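Long-range contacts in dehydratase, IlvD/Edd family (Caulobacter crescentus, PDB 5OYN), which catalyses the dehydration of D-xylonate, and equally of D-gluconate, to 2-dehydro-3-deoxy sugar acids, using a [2Fe-2S] cluster and magnesium: residues G58-G63 against V131-G136; S67-I72 against P98-C103; F94-I99 against N113-G118; V157-P162 against T231-I236; A204-H209 against P237-E242. All coordinates share one frame; numbering follows the deposited sequence.

Contact 1 of 5, residues G58-G63 against V131-G136; sequences GIAQTG and VVLTTG
Residues G58 to A60 pair with V131 to L133 as parallel strands in the middle of the four-stranded parallel sheet of the enzyme's N-terminal part. The segment axes approach to 4.6 Å and diverge from parallel by 15°. V132 holds the pairing with both of its polar backbone groups: its N donates to G58 O (2.9 Å), and its O accepts from A60 N (3.0 Å). Beyond this point the strands part, the CA atoms of Q61 and T134 being 5.9 Å apart, and the bond from T134 N to A60 O is weak. Here a side chain takes over from the backbone. T134 OG1 sits between its own backbone N and carbonyl carbon (chi1 66°) and from there donates to A60 O at 2.5 Å, in the carbonyl plane and on a lone pair. The same hydroxyl weakly accepts T62 N (3.1 Å), so one oxygen joins the splaying strand ends. The methyl CG2 of T134 meets I59 CG2 at 4.1 Å, the two side chains crossing at about a right angle, on the face that also carries V132, while A60 CB and L133 CD2 meet on the opposite face. Q61 is tied elsewhere, its amide NE2 donating to E93 and to H73 O. Helix 73-87 packs on I59 through V80 and helix 141-151 on L133 through A148; strands 90-95 and 155-159 flank the pair.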
# COMPACT_ATOMS: atom_id res chain seq x y z
N GLY A 58 18.26 4.63 -6.87
CA GLY A 58 17.34 5.50 -6.18
C GLY A 58 16.12 5.80 -7.03
O GLY A 58 16.18 5.82 -8.26
N ILE A 59 14.98 5.99 -6.36
CA ILE A 59 13.76 6.49 -6.99
C ILE A 59 13.34 7.71 -6.18
O ILE A 59 12.99 7.58 -5.00
CB ILE A 59 12.64 5.42 -7.03
CG1 ILE A 59 13.13 4.14 -7.70
CG2 ILE A 59 11.43 5.90 -7.82
CD1 ILE A 59 12.12 3.02 -7.66
N ALA A 60 13.43 8.89 -6.78
CA ALA A 60 13.10 10.12 -6.05
C ALA A 60 11.59 10.35 -6.17
O ALA A 60 11.10 10.84 -7.18
CB ALA A 60 13.90 11.31 -6.56
N GLN A 61 10.88 9.96 -5.11
CA GLN A 61 9.42 10.01 -5.07
C GLN A 61 8.94 11.43 -4.84
O GLN A 61 9.34 12.08 -3.87
CB GLN A 61 8.90 9.10 -3.95
CG GLN A 61 7.39 9.14 -3.81
CD GLN A 61 6.69 8.64 -5.06
OE1 GLN A 61 6.45 9.41 -5.99
NE2 GLN A 61 6.39 7.34 -5.10
N THR A 62 8.04 11.89 -5.70
CA THR A 62 7.49 13.22 -5.54
C THR A 62 6.01 13.22 -5.20
O THR A 62 5.48 14.26 -4.79
CB THR A 62 7.72 14.05 -6.80
OG1 THR A 62 7.17 13.38 -7.94
CG2 THR A 62 9.23 14.30 -6.99
N GLY A 63 5.33 12.08 -5.34
CA GLY A 63 3.91 12.02 -5.07
C GLY A 63 3.64 11.93 -3.58
O GLY A 63 4.40 11.32 -2.83
N VAL A 131 19.60 7.01 -10.62
CA VAL A 131 18.36 7.57 -10.08
C VAL A 131 17.26 7.57 -11.14
O VAL A 131 17.52 7.66 -12.34
CB VAL A 131 18.59 8.98 -9.52
CG1 VAL A 131 18.80 9.96 -10.64
CG2 VAL A 131 17.41 9.39 -8.65
N VAL A 132 16.03 7.41 -10.67
CA VAL A 132 14.84 7.60 -11.47
C VAL A 132 14.10 8.78 -10.88
O VAL A 132 13.62 8.71 -9.74
CB VAL A 132 13.96 6.35 -11.49
CG1 VAL A 132 12.68 6.63 -12.25
CG2 VAL A 132 14.73 5.19 -12.11
N LEU A 133 14.04 9.87 -11.63
CA LEU A 133 13.41 11.11 -11.19
C LEU A 133 11.94 11.06 -11.58
O LEU A 133 11.61 11.04 -12.77
CB LEU A 133 14.11 12.33 -11.81
CG LEU A 133 15.62 12.48 -11.62
CD1 LEU A 133 16.15 13.55 -12.52
CD2 LEU A 133 15.97 12.79 -10.18
N THR A 134 11.05 11.05 -10.58
CA THR A 134 9.61 11.10 -10.83
C THR A 134 9.19 12.56 -10.88
O THR A 134 9.62 13.36 -10.04
CB THR A 134 8.82 10.34 -9.76
OG1 THR A 134 8.95 11.00 -8.49
CG2 THR A 134 9.31 8.89 -9.61
N THR A 135 8.39 12.92 -11.88
CA THR A 135 8.11 14.32 -12.15
C THR A 135 6.66 14.48 -12.59
O THR A 135 6.07 13.56 -13.17
CB THR A 135 9.00 14.92 -13.25
OG1 THR A 135 8.67 14.31 -14.50
CG2 THR A 135 10.50 14.71 -12.97
N GLY A 136 6.13 15.67 -12.35
CA GLY A 136 4.80 16.04 -12.78
C GLY A 136 4.52 17.52 -12.58
O GLY A 136 4.68 18.30 -13.51

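Contact 2 of 5, residues S67-I72 against P98-C103; sequences SPCNRI and PIFENC. With MG (magnesium ion), chain E; FES (Fe2/s2 (inorganic) cluster), chain F.
F100 presents one face of its ring to P68, and this CH-pi packing, together with the hydroxyl of S67, carries most of the contact between two loops that follow neighbouring strands of the parallel sheet. P68 CD stands 3.8 Å from the centroid of the F100 ring and only 9° off its normal, a CH-pi contact over the centre; CG of the same proline leans outward to F100 CZ at 3.6 Å. On the other face of the ring lies the backbone N of C103. With CG anti to the backbone N (chi1 175°), the F100 side chain reaches P68, and the ring edge comes to the iron-sulfur cluster, with F100 CE1 4.0 Å from sulfide S1. S67 ties the backbones together: its OG donates to I99 O over 2.9 Å, approaching from well above the carbonyl plane. C69 lies next to P68 and sends SG obliquely past the ring, 5.2 Å from the F100 centroid, to bind FE1 at 2.3 Å. From a second copy of the protein, F40 meets the F100 ring edge-to-face and the hydroxyl of Y126 bonds to F100 N, so the loop is held from across a subunit interface as well. Directly after F100, E101 OE1 coordinates magnesium at 2.1 Å, alongside D138, E472 and the carboxylated lysine at position 139. With C137 and C210 completing the cysteine ligands of the cluster, this is the paired [2Fe-2S] and magnesium site of an IlvD/Edd dehydratase.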
# COMPACT_ATOMS: atom_id res chain seq x y z
N SER A 67 0.69 16.56 -2.73
CA SER A 67 1.12 16.81 -4.10
C SER A 67 0.25 16.00 -5.05
O SER A 67 0.70 15.02 -5.65
CB SER A 67 2.60 16.46 -4.29
OG SER A 67 3.16 17.17 -5.38
N PRO A 68 -1.01 16.40 -5.23
CA PRO A 68 -1.92 15.60 -6.06
C PRO A 68 -1.48 15.42 -7.51
O PRO A 68 -1.81 14.40 -8.12
CB PRO A 68 -3.24 16.37 -5.96
CG PRO A 68 -2.88 17.71 -5.42
CD PRO A 68 -1.72 17.49 -4.55
N CYS A 69 -0.77 16.39 -8.10
CA CYS A 69 -0.33 16.26 -9.48
C CYS A 69 0.70 15.16 -9.66
O CYS A 69 0.83 14.63 -10.78
CB CYS A 69 0.27 17.56 -9.97
SG CYS A 69 -0.78 18.96 -9.66
N ASN A 70 1.44 14.82 -8.61
CA ASN A 70 2.49 13.82 -8.64
C ASN A 70 2.11 12.53 -7.93
O ASN A 70 2.88 11.56 -7.98
CB ASN A 70 3.78 14.38 -8.02
CG ASN A 70 4.44 15.43 -8.89
OD1 ASN A 70 3.83 15.96 -9.82
ND2 ASN A 70 5.69 15.72 -8.60
N ARG A 71 0.94 12.49 -7.30
CA ARG A 71 0.60 11.37 -6.43
C ARG A 71 0.43 10.06 -7.19
O ARG A 71 0.54 8.99 -6.57
CB ARG A 71 -0.66 11.72 -5.65
CG ARG A 71 -1.04 10.74 -4.57
CD ARG A 71 -2.24 11.29 -3.83
NE ARG A 71 -2.65 10.47 -2.70
CZ ARG A 71 -3.43 9.39 -2.79
NH1 ARG A 71 -3.88 8.98 -3.98
NH2 ARG A 71 -3.76 8.72 -1.70
N ILE A 72 0.19 10.12 -8.51
CA ILE A 72 0.13 8.90 -9.31
C ILE A 72 1.43 8.10 -9.20
O ILE A 72 1.44 6.88 -9.41
CB ILE A 72 -0.19 9.23 -10.79
CG1 ILE A 72 -0.41 7.95 -11.60
CG2 ILE A 72 0.90 10.07 -11.44
CD1 ILE A 72 -1.84 7.50 -11.63
N PRO A 98 8.32 18.40 -0.91
CA PRO A 98 7.11 18.39 -1.73
C PRO A 98 6.85 19.74 -2.37
O PRO A 98 7.20 20.79 -1.83
CB PRO A 98 6.01 18.05 -0.73
CG PRO A 98 6.50 18.59 0.55
CD PRO A 98 8.00 18.31 0.53
N ILE A 99 6.22 19.69 -3.54
CA ILE A 99 5.90 20.90 -4.30
C ILE A 99 4.54 20.72 -4.96
O ILE A 99 4.35 19.82 -5.79
CB ILE A 99 6.96 21.22 -5.37
CG1 ILE A 99 8.38 21.21 -4.78
CG2 ILE A 99 6.60 22.55 -6.04
CD1 ILE A 99 9.47 21.73 -5.73
N PHE A 100 3.60 21.59 -4.61
CA PHE A 100 2.25 21.60 -5.16
C PHE A 100 1.99 23.05 -5.55
O PHE A 100 1.72 23.89 -4.68
CB PHE A 100 1.22 21.09 -4.15
CG PHE A 100 -0.21 21.18 -4.61
CD1 PHE A 100 -0.53 21.22 -5.97
CD2 PHE A 100 -1.25 21.21 -3.68
CE1 PHE A 100 -1.85 21.31 -6.39
CE2 PHE A 100 -2.58 21.30 -4.10
CZ PHE A 100 -2.87 21.35 -5.46
N GLU A 101 2.07 23.33 -6.85
CA GLU A 101 2.04 24.71 -7.32
C GLU A 101 0.73 25.42 -6.97
O GLU A 101 0.73 26.61 -6.64
CB GLU A 101 2.29 24.75 -8.83
CG GLU A 101 2.09 26.12 -9.46
CD GLU A 101 3.41 26.83 -9.76
OE1 GLU A 101 3.37 27.81 -10.56
OE2 GLU A 101 4.46 26.40 -9.22
N ASN A 102 -0.40 24.71 -7.02
CA ASN A 102 -1.69 25.38 -6.89
C ASN A 102 -1.87 26.00 -5.50
O ASN A 102 -2.42 27.10 -5.38
CB ASN A 102 -2.83 24.41 -7.19
CG ASN A 102 -3.28 24.45 -8.64
OD1 ASN A 102 -2.65 25.07 -9.50
ND2 ASN A 102 -4.39 23.78 -8.92
N CYS A 103 -1.42 25.33 -4.44
CA CYS A 103 -1.69 25.80 -3.09
C CYS A 103 -0.49 26.37 -2.35
O CYS A 103 -0.65 26.88 -1.24
CB CYS A 103 -2.28 24.67 -2.23
SG CYS A 103 -4.04 24.43 -2.38
MG MG E . 3.04 27.03 -12.46
FE1 FES F . 0.60 20.69 -10.29
FE2 FES F . -0.59 22.71 -12.24
S1 FES F . -0.95 22.25 -10.12
S2 FES F . 0.52 20.82 -12.49
O HOH W 1 2.14 27.00 -14.43

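Contact 3 of 5, residues F94-I99 against N113-G118; sequences FPVHPI and NLSYLG
H97 and S115 bring the two backbones within 4.9 Å, measured between their CA atoms, where the chain leaving strand 90-95 passes the flank of helix 109-125. The segments belong to a beta-alpha-beta crossover: the helix carries the chain on to strand 130-135 of the same parallel sheet. No direct hydrogen bond links the segments, and side chains meet mostly through carbon. With CG anti to the backbone N (chi1 -179°), the H97 ring extends over L114, whose methyl CD2 lies 3.9 Å from the ring centroid and 20° off its normal, a CH-pi contact displaced toward the rim nearest NE2. That nitrogen also has a weak hydrogen bond to D111 OD1 at the start of the helix. An alanine at this position would probably leave L114 CD2 without its aromatic cover and D111 without this weak partner, opening a gap beside the helix. S115 packs against both H97 and I99: its CB meets H97 CB and I99 CD1, each at 3.9 Å, while its OG lies near H97 O and V96 CB without a hydrogen bond to that carbonyl. G118 of a second subunit packs on H97 too. The polar backbone is served by an ordered water, which accepts from H97 N at 3.0 Å and donates to S115 O at 3.1 Å.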
# COMPACT_ATOMS: atom_id res chain seq x y z
N PHE A 94 12.76 7.00 -2.12
CA PHE A 94 12.99 7.99 -1.09
C PHE A 94 12.33 9.27 -1.53
O PHE A 94 12.07 9.45 -2.72
CB PHE A 94 14.49 8.20 -0.82
CG PHE A 94 15.24 8.73 -2.00
CD1 PHE A 94 15.35 10.10 -2.22
CD2 PHE A 94 15.85 7.87 -2.90
CE1 PHE A 94 16.03 10.59 -3.32
CE2 PHE A 94 16.54 8.36 -4.00
CZ PHE A 94 16.63 9.71 -4.20
N PRO A 95 12.04 10.17 -0.60
CA PRO A 95 11.27 11.37 -0.96
C PRO A 95 12.14 12.60 -1.14
O PRO A 95 13.33 12.59 -0.82
CB PRO A 95 10.33 11.53 0.22
CG PRO A 95 11.13 11.03 1.39
CD PRO A 95 12.12 10.01 0.86
N VAL A 96 11.52 13.67 -1.65
CA VAL A 96 12.12 14.98 -1.75
C VAL A 96 11.16 15.99 -1.13
O VAL A 96 10.05 15.67 -0.75
CB VAL A 96 12.46 15.36 -3.21
CG1 VAL A 96 13.61 14.52 -3.71
CG2 VAL A 96 11.25 15.19 -4.10
N HIS A 97 11.63 17.23 -1.03
CA HIS A 97 10.77 18.31 -0.58
C HIS A 97 9.53 18.36 -1.48
O HIS A 97 9.65 18.29 -2.71
CB HIS A 97 11.55 19.62 -0.63
CG HIS A 97 10.77 20.80 -0.16
ND1 HIS A 97 10.33 20.94 1.14
CD2 HIS A 97 10.34 21.90 -0.82
CE1 HIS A 97 9.67 22.08 1.26
NE2 HIS A 97 9.66 22.68 0.08
N PRO A 98 8.32 18.40 -0.91
CA PRO A 98 7.11 18.39 -1.73
C PRO A 98 6.85 19.74 -2.37
O PRO A 98 7.20 20.79 -1.83
CB PRO A 98 6.01 18.05 -0.73
CG PRO A 98 6.50 18.59 0.55
CD PRO A 98 8.00 18.31 0.53
N ILE A 99 6.22 19.69 -3.54
CA ILE A 99 5.90 20.90 -4.30
C ILE A 99 4.54 20.72 -4.96
O ILE A 99 4.35 19.82 -5.79
CB ILE A 99 6.96 21.22 -5.37
CG1 ILE A 99 8.38 21.21 -4.78
CG2 ILE A 99 6.60 22.55 -6.04
CD1 ILE A 99 9.47 21.73 -5.73
N ASN A 113 14.41 25.47 -5.78
CA ASN A 113 15.80 25.48 -5.35
C ASN A 113 15.97 24.74 -4.03
O ASN A 113 16.95 24.01 -3.85
CB ASN A 113 16.30 26.92 -5.27
CG ASN A 113 16.55 27.55 -6.65
OD1 ASN A 113 16.81 26.85 -7.64
ND2 ASN A 113 16.47 28.87 -6.72
N LEU A 114 15.00 24.88 -3.12
CA LEU A 114 15.04 24.15 -1.85
C LEU A 114 14.97 22.65 -2.07
O LEU A 114 15.70 21.88 -1.42
CB LEU A 114 13.91 24.62 -0.94
CG LEU A 114 13.74 23.91 0.40
CD1 LEU A 114 15.02 23.90 1.21
CD2 LEU A 114 12.61 24.53 1.20
N SER A 115 14.11 22.19 -2.97
CA SER A 115 14.07 20.78 -3.30
C SER A 115 15.38 20.35 -3.95
O SER A 115 15.91 19.27 -3.66
CB SER A 115 12.87 20.50 -4.20
OG SER A 115 12.77 19.14 -4.58
N TYR A 116 15.93 21.20 -4.82
CA TYR A 116 17.22 20.94 -5.46
C TYR A 116 18.29 20.62 -4.42
O TYR A 116 18.99 19.60 -4.52
CB TYR A 116 17.63 22.15 -6.31
CG TYR A 116 19.10 22.19 -6.65
CD1 TYR A 116 19.62 21.41 -7.68
CD2 TYR A 116 19.99 23.00 -5.94
CE1 TYR A 116 20.97 21.43 -7.99
CE2 TYR A 116 21.35 23.02 -6.24
CZ TYR A 116 21.83 22.23 -7.27
OH TYR A 116 23.17 22.25 -7.58
N LEU A 117 18.45 21.50 -3.42
CA LEU A 117 19.48 21.31 -2.40
C LEU A 117 19.37 19.95 -1.76
O LEU A 117 20.35 19.21 -1.67
CB LEU A 117 19.35 22.39 -1.32
CG LEU A 117 19.66 23.82 -1.78
CD1 LEU A 117 19.13 24.87 -0.80
CD2 LEU A 117 21.15 23.96 -2.02
N GLY A 118 18.16 19.60 -1.32
CA GLY A 118 17.96 18.35 -0.60
C GLY A 118 18.17 17.13 -1.47
O GLY A 118 18.62 16.09 -0.99
O HOH W 2 15.86 13.94 -1.12
O HOH W 3 14.43 18.21 -1.09

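Contact 4 of 5, residues V157-P162 against T231-I236; sequences VLSGGP and TGCAAI
S159 and C233 meet where strand 155-159, outermost in the chain's four-stranded parallel sheet, runs out at its C-terminal end against the loop that precedes helix 241-259. The serine can be followed outward from its backbone. Its CB lies 3.9 Å from C233 O. Next comes OG, anti to its own carbonyl carbon (chi1 -53°), which rests 3.8 Å from A234 CA and beside C233 SG; its hydrogen bond runs outside the two segments, to N220 OD1. S159 thus rests against the backbone of C233 and A234, part of a run to A235 with helical backbone angles but without regular helical bonds, and its polar end is satisfied elsewhere. The cysteine returns the contact. C233 SG is swung out toward the strand and receives S159 N in a weak but nearly straight hydrogen bond, 3.6 Å long with an angle of 174° at the hydrogen. L158 CD1 touches the same sulfur at 4.0 Å, so the thiol is met by a backbone N-H and by a methyl group. Past the strand the chain turns through G160 and G161. The positive phi of G161 (102°) suits a glycine, and its bare CA lies against the carbonyl of I236 in a CA-H...O contact. R243, from helix 241-259, donates to the carbonyls of both C233 and I236. P162 closes the row with its ring carbon CD, placed 3.6 Å from A235 O and 3.3 Å from I236 O.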
# COMPACT_ATOMS: atom_id res chain seq x y z
N VAL A 157 14.25 10.54 -16.33
CA VAL A 157 13.02 11.15 -15.86
C VAL A 157 11.86 10.21 -16.16
O VAL A 157 11.78 9.63 -17.25
CB VAL A 157 12.78 12.53 -16.49
CG1 VAL A 157 11.31 12.92 -16.37
CG2 VAL A 157 13.68 13.58 -15.85
N LEU A 158 10.96 10.06 -15.19
CA LEU A 158 9.68 9.41 -15.39
C LEU A 158 8.59 10.42 -15.11
O LEU A 158 8.50 10.95 -14.00
CB LEU A 158 9.52 8.18 -14.49
CG LEU A 158 8.16 7.47 -14.65
CD1 LEU A 158 7.93 7.00 -16.10
CD2 LEU A 158 8.08 6.33 -13.71
N SER A 159 7.78 10.70 -16.12
CA SER A 159 6.71 11.69 -16.00
C SER A 159 5.47 11.02 -15.42
O SER A 159 5.18 9.86 -15.71
CB SER A 159 6.37 12.30 -17.35
OG SER A 159 7.52 12.81 -18.00
N GLY A 160 4.73 11.78 -14.60
CA GLY A 160 3.42 11.31 -14.17
C GLY A 160 2.40 11.32 -15.29
O GLY A 160 1.67 10.34 -15.50
N GLY A 161 2.35 12.42 -16.05
CA GLY A 161 1.38 12.60 -17.11
C GLY A 161 0.26 13.52 -16.69
O GLY A 161 0.04 13.76 -15.50
N PRO A 162 -0.49 14.05 -17.65
CA PRO A 162 -1.61 14.93 -17.31
C PRO A 162 -2.87 14.15 -16.92
O PRO A 162 -2.98 12.93 -17.11
CB PRO A 162 -1.83 15.70 -18.62
CG PRO A 162 -1.51 14.69 -19.65
CD PRO A 162 -0.34 13.90 -19.11
N THR A 231 11.26 7.59 -25.17
CA THR A 231 10.43 8.20 -26.21
C THR A 231 8.97 7.96 -25.89
O THR A 231 8.57 6.82 -25.60
CB THR A 231 10.79 7.64 -27.59
OG1 THR A 231 12.21 7.64 -27.76
CG2 THR A 231 10.19 8.49 -28.67
N GLY A 232 8.17 9.02 -25.95
CA GLY A 232 6.75 8.95 -25.70
C GLY A 232 6.36 9.13 -24.25
O GLY A 232 5.17 9.13 -23.95
N CYS A 233 7.34 9.32 -23.36
CA CYS A 233 7.07 9.36 -21.93
C CYS A 233 6.24 10.58 -21.52
O CYS A 233 5.35 10.48 -20.67
CB CYS A 233 8.39 9.34 -21.18
SG CYS A 233 8.25 9.20 -19.41
N ALA A 234 6.53 11.75 -22.09
CA ALA A 234 6.00 12.99 -21.53
C ALA A 234 4.48 13.02 -21.52
O ALA A 234 3.87 13.41 -20.52
CB ALA A 234 6.54 14.19 -22.32
N ALA A 235 3.85 12.60 -22.61
CA ALA A 235 2.46 12.97 -22.85
C ALA A 235 1.43 11.97 -22.35
O ALA A 235 0.24 12.33 -22.30
CB ALA A 235 2.21 13.20 -24.34
N ILE A 236 1.82 10.73 -22.03
CA ILE A 236 0.84 9.73 -21.60
C ILE A 236 0.04 10.26 -20.42
O ILE A 236 0.65 10.72 -19.42
CB ILE A 236 1.52 8.40 -21.23
CG1 ILE A 236 2.62 8.02 -22.23
CG2 ILE A 236 0.48 7.29 -21.17
CD1 ILE A 236 3.57 6.95 -21.72

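Contact 5 of 5, residues A204-H209 against P237-E242; sequences APSAGH and PAPYRE
G208 and A238 mark the closest backbone approach, 5.0 Å between their CA atoms, where an extended loop running from S206 to H209 passes a tight turn. That turn, P237 to Y240, is a type I beta turn closed by Y240 N donating to P237 O, and it leads directly into helix 241-259. G208 takes up a phi of 124°, a conformation that calls for glycine, and its lack of a side chain leaves its CA against the methyl of A238: A238 CB lies 3.5 Å from G208 CA and 3.4 Å from A207 O. P239, next in the turn, extends the contact along the loop. Its ring carbon CG reaches S206 OG at 3.4 Å, while CD lies near A207 O. The serine hydroxyl, folded back over its own backbone (chi1 83°), donates to A207 O across 3.0 Å and accepts from L164 N. An alanine in place of S206 would remove both of these bonds, and would probably leave L164 N without its mate and the loop less firmly held beside P239. A third subunit adds to this surface: its P239 packs on both S206 and P239, and its R241 bonds to A204 O. At the far end of the loop H209 touches the [2Fe-2S] cluster. Across the contact itself there is neither a hydrogen bond nor a salt bridge; methyl, methylene, hydroxyl and carbonyl groups meet in van der Waals packing, and the polar bonds lie within each segment or run to other parts of the chain and to the third subunit.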
# COMPACT_ATOMS: atom_id res chain seq x y z
N ALA A 204 -10.52 18.92 -13.29
CA ALA A 204 -9.60 17.96 -12.69
C ALA A 204 -10.35 16.65 -12.48
O ALA A 204 -10.75 16.33 -11.35
CB ALA A 204 -9.04 18.48 -11.36
N PRO A 205 -10.55 15.86 -13.53
CA PRO A 205 -11.35 14.64 -13.40
C PRO A 205 -10.63 13.39 -12.92
O PRO A 205 -11.28 12.34 -12.79
CB PRO A 205 -11.85 14.44 -14.84
CG PRO A 205 -10.73 14.97 -15.67
CD PRO A 205 -10.18 16.14 -14.92
N SER A 206 -9.32 13.44 -12.65
CA SER A 206 -8.57 12.22 -12.34
C SER A 206 -7.20 12.59 -11.79
O SER A 206 -6.88 13.77 -11.60
CB SER A 206 -8.42 11.35 -13.59
OG SER A 206 -7.32 11.80 -14.38
N ALA A 207 -6.38 11.57 -11.54
CA ALA A 207 -5.01 11.80 -11.15
C ALA A 207 -4.18 12.32 -12.34
O ALA A 207 -4.49 12.09 -13.51
CB ALA A 207 -4.41 10.51 -10.58
N GLY A 208 -3.09 13.02 -12.02
CA GLY A 208 -2.22 13.60 -13.02
C GLY A 208 -2.05 15.10 -12.82
O GLY A 208 -2.61 15.70 -11.91
N HIS A 209 -1.27 15.70 -13.72
CA HIS A 209 -0.98 17.12 -13.63
C HIS A 209 -1.92 17.90 -14.55
O HIS A 209 -2.83 17.34 -15.16
CB HIS A 209 0.50 17.40 -13.92
CG HIS A 209 0.94 17.11 -15.32
ND1 HIS A 209 0.50 17.82 -16.42
CD2 HIS A 209 1.84 16.21 -15.80
CE1 HIS A 209 1.07 17.34 -17.51
NE2 HIS A 209 1.89 16.37 -17.16
N PRO A 237 -1.29 10.28 -20.47
CA PRO A 237 -2.06 10.71 -19.29
C PRO A 237 -1.87 9.74 -18.13
O PRO A 237 -1.81 8.52 -18.31
CB PRO A 237 -3.51 10.71 -19.81
CG PRO A 237 -3.37 10.89 -21.30
CD PRO A 237 -2.16 10.06 -21.64
N ALA A 238 -1.77 10.31 -16.93
CA ALA A 238 -1.49 9.52 -15.73
C ALA A 238 -2.33 8.25 -15.54
O ALA A 238 -1.75 7.23 -15.12
CB ALA A 238 -1.63 10.44 -14.51
N PRO A 239 -3.64 8.20 -15.80
CA PRO A 239 -4.37 6.95 -15.56
C PRO A 239 -4.36 5.93 -16.68
O PRO A 239 -4.95 4.86 -16.48
CB PRO A 239 -5.81 7.43 -15.29
CG PRO A 239 -5.78 8.94 -15.34
CD PRO A 239 -4.55 9.32 -16.07
N TYR A 240 -3.73 6.17 -17.82
CA TYR A 240 -3.62 5.13 -18.85
C TYR A 240 -2.67 4.03 -18.38
O TYR A 240 -1.70 4.28 -17.66
CB TYR A 240 -3.08 5.68 -20.17
CG TYR A 240 -4.04 6.47 -21.02
CD1 TYR A 240 -5.12 7.13 -20.46
CD2 TYR A 240 -3.82 6.60 -22.39
CE1 TYR A 240 -5.98 7.89 -21.24
CE2 TYR A 240 -4.66 7.36 -23.18
CZ TYR A 240 -5.75 8.00 -22.60
OH TYR A 240 -6.60 8.76 -23.39
N ARG A 241 -2.92 2.81 -18.83
CA ARG A 241 -1.99 1.76 -18.41
C ARG A 241 -0.65 1.93 -19.12
O ARG A 241 0.39 1.50 -18.59
CB ARG A 241 -2.56 0.35 -18.64
CG ARG A 241 -3.07 0.07 -20.02
CD ARG A 241 -2.12 -0.81 -20.83
NE ARG A 241 -2.75 -1.09 -22.12
CZ ARG A 241 -2.31 -0.69 -23.31
NH1 ARG A 241 -1.17 -0.01 -23.43
NH2 ARG A 241 -3.00 -0.98 -24.40
N GLU A 242 -0.65 2.56 -20.30
CA GLU A 242 0.57 2.95 -21.00
C GLU A 242 1.55 3.59 -20.02
O GLU A 242 2.75 3.32 -20.08
CB GLU A 242 0.28 3.94 -22.12
CG GLU A 242 0.11 3.36 -23.49
CD GLU A 242 -0.25 4.43 -24.52
OE1 GLU A 242 -1.46 4.60 -24.82
OE2 GLU A 242 0.67 5.12 -25.04

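Overall arrangement
Contacts 1, 3 and 4 all draw on one parallel sheet. Contact 1 lies at its middle, with Q61 N bonding to F94 O of contact 3 over 2.7 Å and L158 N of contact 4 to L133 O over 2.7 Å; contacts 3 and 4, at the two flanks, have centres about 20 Å apart. The loops beyond the strand ends converge on the metals. Contact 2 supplies a cluster cysteine and a magnesium ligand, and C69 CB lies 3.9 Å from H209 CA of contact 5. Contacts 4 and 5 are joined by A238 N bonding to P162 O over 2.9 Å, and the P162 side chain is about 8 Å from the cluster.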